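Local coordinates for leucine aminopeptidase 2, chloroplastic (Streptomyces sp. BC16019, PDB 5LHJ), which is a manganese-binding M17-family aminopeptidase acting in bottromycin maturation, where it probably removes an unsubstituted N-terminal amino acid from its peptide substrate, at residues R111-A115 with R127-V131; A229-G233 with G321-D327; V400-R406 with T488-T492. All blocks are in the same frame, centred on the assembly; numbering follows the deposited sequence.

Contact 1. Residues R111-A115 with R127-V131; sequences RLDLA and RARAV
R127 turns its guanidinium edge to the backbone of A115, and two of its nitrogens hold the one carbonyl oxygen side-on. NE donates to A115 O over 2.8 Å, nearly straight at 161°; NH2 reaches A115 O at 3.1 Å with a more bent N-H. The oxygen lies in the guanidinium plane for both, but NE stands above the carbonyl plane while NH2 lies within it. A bend at chi3 (-49°) curls the arginine back to make this grip, and its third nitrogen, NH1, is occupied by V122 O, so the group is fixed in rotation. These bonds tie the 3-10 turn that follows strand 109-112 to helix 124-139, a strand-to-helix connection of the N-terminal domain, which belongs to the macro clan. The remaining contacts are apolar. A115 CB sits against the helix backbone, 3.8 Å from A128 CA. V131 splits its two methyls: CG1 meets L112 CD1 at 3.9 Å, the leucine and valine running alongside one another with opposite headings, and CG2 meets L114 CB at 3.9 Å. On its other sides L112 packs on A40 and V157 of the flanking strands, and L114 on A96 and S100 of helix 90-102.

Contact 2. Residues A229-G233 with G321-D327; sequences AVGRG and GALRVGD
A water-bridged polar contact with a small apolar patch joins the C-terminal end of helix 225-231 to the loop between strands 306-316 and 328-330 in the catalytic domain. R232 carries most of it. Its CG takes the position between the backbone N and the carbonyl carbon (chi1 78°), and the chain then runs extended to NE, laying the guanidinium flat against the loop backbone: L323 N lies over its centre and A322 C nearer the rim. NE comes within 2.8 Å of G321 O. In the guanidinium plane, NH2 makes a weak, salt-bridging bond of 3.4 Å to D327 OD2. R324 shares this carboxylate oxygen: its NE donates along the syn lone pair of OD2 at 3.2 Å, while its backbone N reaches OD2 from above the carboxylate plane. R232 NH2 and R324 NH2 stand 3.2 Å apart, two like charges that the aspartate probably offsets, as does E315 of the second subunit, which pairs with R324 NH1. Water 1 accepts from G233 N and L323 N and lies 2.8 Å from V230 O, to which it can donate; water 2 links R232 NH2 to A322 O. In the apolar part, L323 CD2 packs at 3.9 Å on V230 CG2, and G233 CA closes to 3.7 Å from A322 CA. V230 in turn rests on V348, V349 and E345 of helix 345-358, the last a manganese ligand of this enzyme although no metal is bound to this chain here, while G326 and D327 bond through their backbones to I339, just after strand 336-338.

Contact 3. Residues V400-R406 with T488-T492; sequences VLAASER and TLIET
R406 and E491 reach toward each other from helices 394-407 and 486-498, and the glutamate can be followed outward. Its CB rests 3.6 Å from A403 CB, and CG lies beside A403 O. The chain then folds at chi2 (-70°), bringing the carboxylate round to the arginine. OE1 receives R406 NE over 2.9 Å in an almost straight bond; the oxygen lies in the guanidinium plane, yet the donor stands well above the carboxylate plane, the two groups being turned 73° apart. R406 NH2 adds weak bonds to OE1 and to E491 O. OE2, the other oxygen, accepts from water 4, which also makes a weak bond to R406 O. The short segments cross at 121°, with axes approaching to 7.9 Å, a close helix-helix packing in the catalytic domain consistent with the small residues A403, S404 and T488 at the interface. A403 CB sits 3.3 Å from T492 OG1, a hydroxyl turned back to T488 O in its own helix. V400 CG2 touches T492 CG2 at 4.1 Å. Next to A403, S404 CB lies 3.5 Å from T488 OG1, whose bond goes to E409, while S404 OG donates within its helix to L401 O. Behind the second helix, L489 and I490 pack on helix 286-301; F411 of strand 410-413 meets both S404 and T488.

Overall arrangement
Contact 1 belongs to the N-terminal domain, contacts 2 and 3 to the catalytic domain. Contacts 1 and 3 have centres about 20 Å apart and nearest atoms about 5 Å apart without touching; the centre of contact 2 lies about 51 Å from that of contact 1, across the chain's centre. No two share a helix or strand. Contacts 1 and 3 are buried; each pairs an arginine grip with close packing, of leucine, valine and alanine in contact 1 and mainly of alanine, serine and threonine in contact 3, but the acceptor is a carbonyl in one and chiefly a carboxylate in the other. Contact 2, only partly buried, relies on waters and a two-arginine network, and it alone is touched by another subunit and lies beside a metal-binding residue.

Contact 1. Residues R111-A115 with R127-V131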
loop_
_atom_site.group_PDB
_atom_site.type_symbol
_atom_site.label_atom_id
_atom_site.label_comp_id
_atom_site.label_asym_id
_atom_site.label_seq_id
_atom_site.Cartn_x
_atom_site.Cartn_y
_atom_site.Cartn_z
ATOM N N ARG A 111 -32.356 27.187 33.706
ATOM C CA ARG A 111 -31.554 28.121 34.495
ATOM C C ARG A 111 -30.343 27.371 35.033
ATOM O O ARG A 111 -30.503 26.386 35.753
ATOM C CB ARG A 111 -32.350 28.726 35.660
ATOM C CG ARG A 111 -31.620 29.899 36.297
ATOM C CD ARG A 111 -32.356 30.489 37.483
ATOM N NE ARG A 111 -32.205 29.677 38.697
ATOM C CZ ARG A 111 -33.197 29.175 39.435
ATOM N NH1 ARG A 111 -34.485 29.379 39.137
ATOM N NH2 ARG A 111 -32.901 28.462 40.517
ATOM N N LEU A 112 -29.147 27.826 34.658
ATOM C CA LEU A 112 -27.900 27.285 35.179
ATOM C C LEU A 112 -27.485 28.081 36.411
ATOM O O LEU A 112 -27.199 29.282 36.307
ATOM C CB LEU A 112 -26.791 27.389 34.117
ATOM C CG LEU A 112 -27.148 26.758 32.769
ATOM C CD1 LEU A 112 -26.077 27.067 31.738
ATOM C CD2 LEU A 112 -27.357 25.270 32.924
ATOM N N ASP A 113 -27.465 27.417 37.566
ATOM C CA ASP A 113 -26.940 28.010 38.799
ATOM C C ASP A 113 -25.480 27.633 39.064
ATOM O O ASP A 113 -24.955 27.941 40.130
ATOM C CB ASP A 113 -27.811 27.601 40.000
ATOM C CG ASP A 113 -29.209 28.219 39.966
ATOM O OD1 ASP A 113 -29.538 28.992 39.042
ATOM O OD2 ASP A 113 -30.003 27.930 40.884
ATOM N N LEU A 114 -24.807 27.023 38.087
ATOM C CA LEU A 114 -23.464 26.470 38.293
ATOM C C LEU A 114 -22.433 27.495 38.758
ATOM O O LEU A 114 -21.575 27.177 39.581
ATOM C CB LEU A 114 -22.940 25.808 37.000
ATOM C CG LEU A 114 -23.772 24.703 36.349
ATOM C CD1 LEU A 114 -23.073 24.257 35.071
ATOM C CD2 LEU A 114 -24.011 23.503 37.247
ATOM N N ALA A 115 -22.502 28.716 38.228
ATOM C CA ALA A 115 -21.510 29.751 38.565
ATOM C C ALA A 115 -21.652 30.274 40.003
ATOM O O ALA A 115 -20.760 30.980 40.484
ATOM C CB ALA A 115 -21.567 30.905 37.570
ATOM N N ARG A 127 -15.963 31.972 36.683
ATOM C CA ARG A 127 -17.034 30.952 36.691
ATOM C C ARG A 127 -18.175 31.342 35.761
ATOM O O ARG A 127 -18.621 30.533 34.937
ATOM C CB ARG A 127 -17.580 30.727 38.105
ATOM C CG ARG A 127 -16.554 30.133 39.060
ATOM C CD ARG A 127 -17.173 29.610 40.346
ATOM N NE ARG A 127 -18.092 30.527 41.013
ATOM C CZ ARG A 127 -17.822 31.305 42.067
ATOM N NH1 ARG A 127 -16.606 31.384 42.600
ATOM N NH2 ARG A 127 -18.790 32.050 42.579
ATOM N N ALA A 128 -18.627 32.593 35.872
ATOM C CA ALA A 128 -19.759 33.075 35.070
ATOM C C ALA A 128 -19.455 33.051 33.565
ATOM O O ALA A 128 -20.283 32.611 32.764
ATOM C CB ALA A 128 -20.186 34.475 35.518
ATOM N N ARG A 129 -18.265 33.514 33.199
ATOM C CA ARG A 129 -17.828 33.536 31.797
ATOM C C ARG A 129 -17.782 32.119 31.213
ATOM O O ARG A 129 -18.292 31.874 30.105
ATOM C CB ARG A 129 -16.462 34.222 31.682
ATOM C CG ARG A 129 -16.017 34.531 30.253
ATOM C CD ARG A 129 -14.644 35.211 30.201
ATOM N NE ARG A 129 -14.638 36.422 31.014
ATOM C CZ ARG A 129 -14.043 36.588 32.209
ATOM N NH1 ARG A 129 -13.302 35.634 32.791
ATOM N NH2 ARG A 129 -14.175 37.755 32.841
ATOM N N ALA A 130 -17.212 31.190 31.978
ATOM C CA ALA A 130 -17.073 29.798 31.545
ATOM C C ALA A 130 -18.417 29.075 31.409
ATOM O O ALA A 130 -18.633 28.335 30.450
ATOM C CB ALA A 130 -16.152 29.032 32.482
ATOM N N VAL A 131 -19.320 29.285 32.370
ATOM C CA VAL A 131 -20.650 28.681 32.315
ATOM C C VAL A 131 -21.428 29.197 31.102
ATOM O O VAL A 131 -22.059 28.416 30.390
ATOM C CB VAL A 131 -21.428 28.902 33.626
ATOM C CG1 VAL A 131 -22.884 28.472 33.501
ATOM C CG2 VAL A 131 -20.761 28.124 34.767
#

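Contact 2. Residues A229-G233 with G321-D327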
loop_
_atom_site.group_PDB
_atom_site.type_symbol
_atom_site.label_atom_id
_atom_site.label_comp_id
_atom_site.label_asym_id
_atom_site.label_seq_id
_atom_site.Cartn_x
_atom_site.Cartn_y
_atom_site.Cartn_z
ATOM N N ALA A 229 -2.170 30.944 -8.436
ATOM C CA ALA A 229 -1.644 29.664 -8.975
ATOM C C ALA A 229 -2.352 28.435 -8.415
ATOM O O ALA A 229 -2.748 27.523 -9.169
ATOM C CB ALA A 229 -0.144 29.554 -8.719
ATOM N N VAL A 230 -2.491 28.405 -7.092
ATOM C CA VAL A 230 -3.148 27.292 -6.409
ATOM C C VAL A 230 -4.621 27.210 -6.820
ATOM O O VAL A 230 -5.127 26.134 -7.072
ATOM C CB VAL A 230 -2.998 27.415 -4.881
ATOM C CG1 VAL A 230 -3.979 26.509 -4.137
ATOM C CG2 VAL A 230 -1.555 27.114 -4.480
ATOM N N GLY A 231 -5.278 28.363 -6.921
ATOM C CA GLY A 231 -6.708 28.414 -7.166
ATOM C C GLY A 231 -7.140 28.177 -8.601
ATOM O O GLY A 231 -8.328 28.045 -8.859
ATOM N N ARG A 232 -6.207 28.138 -9.549
ATOM C CA ARG A 232 -6.599 28.160 -10.962
ATOM C C ARG A 232 -7.250 26.884 -11.504
ATOM O O ARG A 232 -8.056 26.968 -12.433
ATOM C CB ARG A 232 -5.432 28.562 -11.852
ATOM C CG ARG A 232 -4.405 27.501 -12.124
ATOM C CD ARG A 232 -3.507 27.971 -13.262
ATOM N NE ARG A 232 -2.522 26.977 -13.668
ATOM C CZ ARG A 232 -1.362 26.749 -13.053
ATOM N NH1 ARG A 232 -1.022 27.419 -11.941
ATOM N NH2 ARG A 232 -0.533 25.842 -13.554
ATOM N N GLY A 233 -6.899 25.716 -10.959
ATOM C CA GLY A 233 -7.489 24.456 -11.455
ATOM C C GLY A 233 -9.004 24.372 -11.283
ATOM O O GLY A 233 -9.733 23.879 -12.155
ATOM N N GLY A 321 -6.102 22.517 -16.294
ATOM C CA GLY A 321 -5.367 23.756 -16.026
ATOM C C GLY A 321 -4.839 23.930 -14.616
ATOM O O GLY A 321 -4.543 25.048 -14.221
ATOM N N ALA A 322 -4.673 22.838 -13.871
ATOM C CA ALA A 322 -4.265 22.911 -12.462
ATOM C C ALA A 322 -2.761 23.091 -12.279
ATOM O O ALA A 322 -1.962 22.731 -13.139
ATOM C CB ALA A 322 -4.719 21.668 -11.715
ATOM N N LEU A 323 -2.391 23.625 -11.117
ATOM C CA LEU A 323 -0.991 23.797 -10.733
ATOM C C LEU A 323 -0.218 22.485 -10.853
ATOM O O LEU A 323 -0.691 21.447 -10.396
ATOM C CB LEU A 323 -0.920 24.307 -9.289
ATOM C CG LEU A 323 0.466 24.699 -8.750
ATOM C CD1 LEU A 323 1.201 25.707 -9.611
ATOM C CD2 LEU A 323 0.296 25.252 -7.353
ATOM N N ARG A 324 0.945 22.528 -11.497
ATOM C CA ARG A 324 1.707 21.318 -11.810
ATOM C C ARG A 324 2.889 21.151 -10.873
ATOM O O ARG A 324 3.529 22.119 -10.494
ATOM C CB ARG A 324 2.250 21.361 -13.248
ATOM C CG ARG A 324 1.199 21.374 -14.364
ATOM C CD ARG A 324 1.746 21.920 -15.678
ATOM N NE ARG A 324 1.827 23.356 -15.525
ATOM C CZ ARG A 324 1.386 24.291 -16.350
ATOM N NH1 ARG A 324 0.900 24.039 -17.568
ATOM N NH2 ARG A 324 1.524 25.544 -15.938
ATOM N N VAL A 325 3.222 19.901 -10.570
ATOM C CA VAL A 325 4.483 19.583 -9.904
ATOM C C VAL A 325 5.640 20.045 -10.798
ATOM O O VAL A 325 5.648 19.755 -12.006
ATOM C CB VAL A 325 4.601 18.061 -9.625
ATOM C CG1 VAL A 325 5.994 17.702 -9.112
ATOM C CG2 VAL A 325 3.523 17.631 -8.638
ATOM N N GLY A 326 6.583 20.784 -10.220
ATOM C CA GLY A 326 7.702 21.361 -10.979
ATOM C C GLY A 326 7.517 22.822 -11.348
ATOM O O GLY A 326 8.497 23.492 -11.713
ATOM N N ASP A 327 6.288 23.330 -11.258
ATOM C CA ASP A 327 6.042 24.755 -11.494
ATOM C C ASP A 327 6.757 25.604 -10.462
ATOM O O ASP A 327 7.043 25.143 -9.354
ATOM C CB ASP A 327 4.553 25.082 -11.488
ATOM C CG ASP A 327 3.849 24.652 -12.770
ATOM O OD1 ASP A 327 4.529 24.177 -13.718
ATOM O OD2 ASP A 327 2.609 24.800 -12.820
HETATM O O HOH W 1 -4.543 24.791 -9.500
HETATM O O HOH W 2 -1.754 24.045 -15.623
HETATM O O HOH W 3 -6.148 27.250 -15.325
#

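Contact 3. Residues V400-R406 with T488-T492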
loop_
_atom_site.group_PDB
_atom_site.type_symbol
_atom_site.label_atom_id
_atom_site.label_comp_id
_atom_site.label_asym_id
_atom_site.label_seq_id
_atom_site.Cartn_x
_atom_site.Cartn_y
_atom_site.Cartn_z
ATOM N N VAL A 400 0.342 34.190 23.905
ATOM C CA VAL A 400 -0.567 33.258 23.208
ATOM C C VAL A 400 -0.881 32.038 24.083
ATOM O O VAL A 400 -2.041 31.621 24.195
ATOM C CB VAL A 400 -0.021 32.834 21.826
ATOM C CG1 VAL A 400 -0.906 31.768 21.177
ATOM C CG2 VAL A 400 0.069 34.041 20.907
ATOM N N LEU A 401 0.144 31.465 24.710
ATOM C CA LEU A 401 -0.069 30.277 25.534
ATOM C C LEU A 401 -0.978 30.562 26.737
ATOM O O LEU A 401 -1.883 29.784 27.022
ATOM C CB LEU A 401 1.260 29.655 25.980
ATOM C CG LEU A 401 2.087 29.029 24.857
ATOM C CD1 LEU A 401 3.490 28.689 25.348
ATOM C CD2 LEU A 401 1.407 27.808 24.268
ATOM N N ALA A 402 -0.756 31.673 27.425
ATOM C CA ALA A 402 -1.627 32.049 28.559
ATOM C C ALA A 402 -3.066 32.303 28.086
ATOM O O ALA A 402 -4.024 31.899 28.756
ATOM C CB ALA A 402 -1.069 33.273 29.274
ATOM N N ALA A 403 -3.212 32.940 26.920
ATOM C CA ALA A 403 -4.534 33.152 26.325
ATOM C C ALA A 403 -5.248 31.834 26.048
ATOM O O ALA A 403 -6.438 31.702 26.343
ATOM C CB ALA A 403 -4.428 33.974 25.051
ATOM N N SER A 404 -4.529 30.856 25.486
ATOM C CA SER A 404 -5.113 29.540 25.236
ATOM C C SER A 404 -5.537 28.849 26.540
ATOM O O SER A 404 -6.574 28.179 26.581
ATOM C CB SER A 404 -4.164 28.646 24.418
ATOM O OG SER A 404 -3.110 28.137 25.216
ATOM N N GLU A 405 -4.756 29.024 27.601
ATOM C CA GLU A 405 -5.110 28.459 28.923
ATOM C C GLU A 405 -6.405 29.068 29.474
ATOM O O GLU A 405 -7.281 28.342 29.937
ATOM C CB GLU A 405 -3.969 28.628 29.912
ATOM C CG GLU A 405 -2.769 27.756 29.572
ATOM C CD GLU A 405 -1.463 28.217 30.212
ATOM O OE1 GLU A 405 -1.468 29.153 31.044
ATOM O OE2 GLU A 405 -0.411 27.637 29.861
ATOM N N ARG A 406 -6.543 30.382 29.375
ATOM C CA ARG A 406 -7.800 31.051 29.749
ATOM C C ARG A 406 -9.001 30.554 28.943
ATOM O O ARG A 406 -10.096 30.369 29.488
ATOM C CB ARG A 406 -7.668 32.576 29.629
ATOM C CG ARG A 406 -6.695 33.178 30.636
ATOM C CD ARG A 406 -6.811 34.690 30.747
ATOM N NE ARG A 406 -6.517 35.398 29.499
ATOM C CZ ARG A 406 -5.299 35.668 29.017
ATOM N NH1 ARG A 406 -4.193 35.264 29.640
ATOM N NH2 ARG A 406 -5.183 36.329 27.866
ATOM N N THR A 488 -8.951 31.479 21.762
ATOM C CA THR A 488 -7.536 31.832 21.951
ATOM C C THR A 488 -7.196 33.188 21.308
ATOM O O THR A 488 -6.544 34.023 21.931
ATOM C CB THR A 488 -6.585 30.728 21.438
ATOM O OG1 THR A 488 -6.790 29.541 22.209
ATOM C CG2 THR A 488 -5.127 31.147 21.558
ATOM N N LEU A 489 -7.648 33.408 20.080
ATOM C CA LEU A 489 -7.409 34.677 19.396
ATOM C C LEU A 489 -8.024 35.844 20.165
ATOM O O LEU A 489 -7.374 36.866 20.362
ATOM C CB LEU A 489 -7.951 34.672 17.970
ATOM C CG LEU A 489 -7.187 33.868 16.914
ATOM C CD1 LEU A 489 -7.988 33.931 15.626
ATOM C CD2 LEU A 489 -5.758 34.352 16.698
ATOM N N ILE A 490 -9.270 35.685 20.599
ATOM C CA ILE A 490 -9.934 36.743 21.363
ATOM C C ILE A 490 -9.171 37.052 22.654
ATOM O O ILE A 490 -8.918 38.218 22.954
ATOM C CB ILE A 490 -11.410 36.406 21.669
ATOM C CG1 ILE A 490 -12.227 36.381 20.371
ATOM C CG2 ILE A 490 -12.012 37.424 22.644
ATOM C CD1 ILE A 490 -13.620 35.808 20.533
ATOM N N GLU A 491 -8.785 36.027 23.407
ATOM C CA GLU A 491 -8.008 36.257 24.630
ATOM C C GLU A 491 -6.616 36.872 24.369
ATOM O O GLU A 491 -6.142 37.708 25.156
ATOM C CB GLU A 491 -7.906 34.977 25.456
ATOM C CG GLU A 491 -9.191 34.633 26.180
ATOM C CD GLU A 491 -9.528 35.577 27.340
ATOM O OE1 GLU A 491 -8.647 36.308 27.836
ATOM O OE2 GLU A 491 -10.702 35.586 27.768
ATOM N N THR A 492 -5.983 36.488 23.261
ATOM C CA THR A 492 -4.713 37.093 22.849
ATOM C C THR A 492 -4.880 38.583 22.554
ATOM O O THR A 492 -4.110 39.418 23.042
ATOM C CB THR A 492 -4.128 36.370 21.631
ATOM O OG1 THR A 492 -3.903 34.998 21.976
ATOM C CG2 THR A 492 -2.826 36.992 21.189
HETATM O O HOH W 4 -11.465 32.921 28.452
#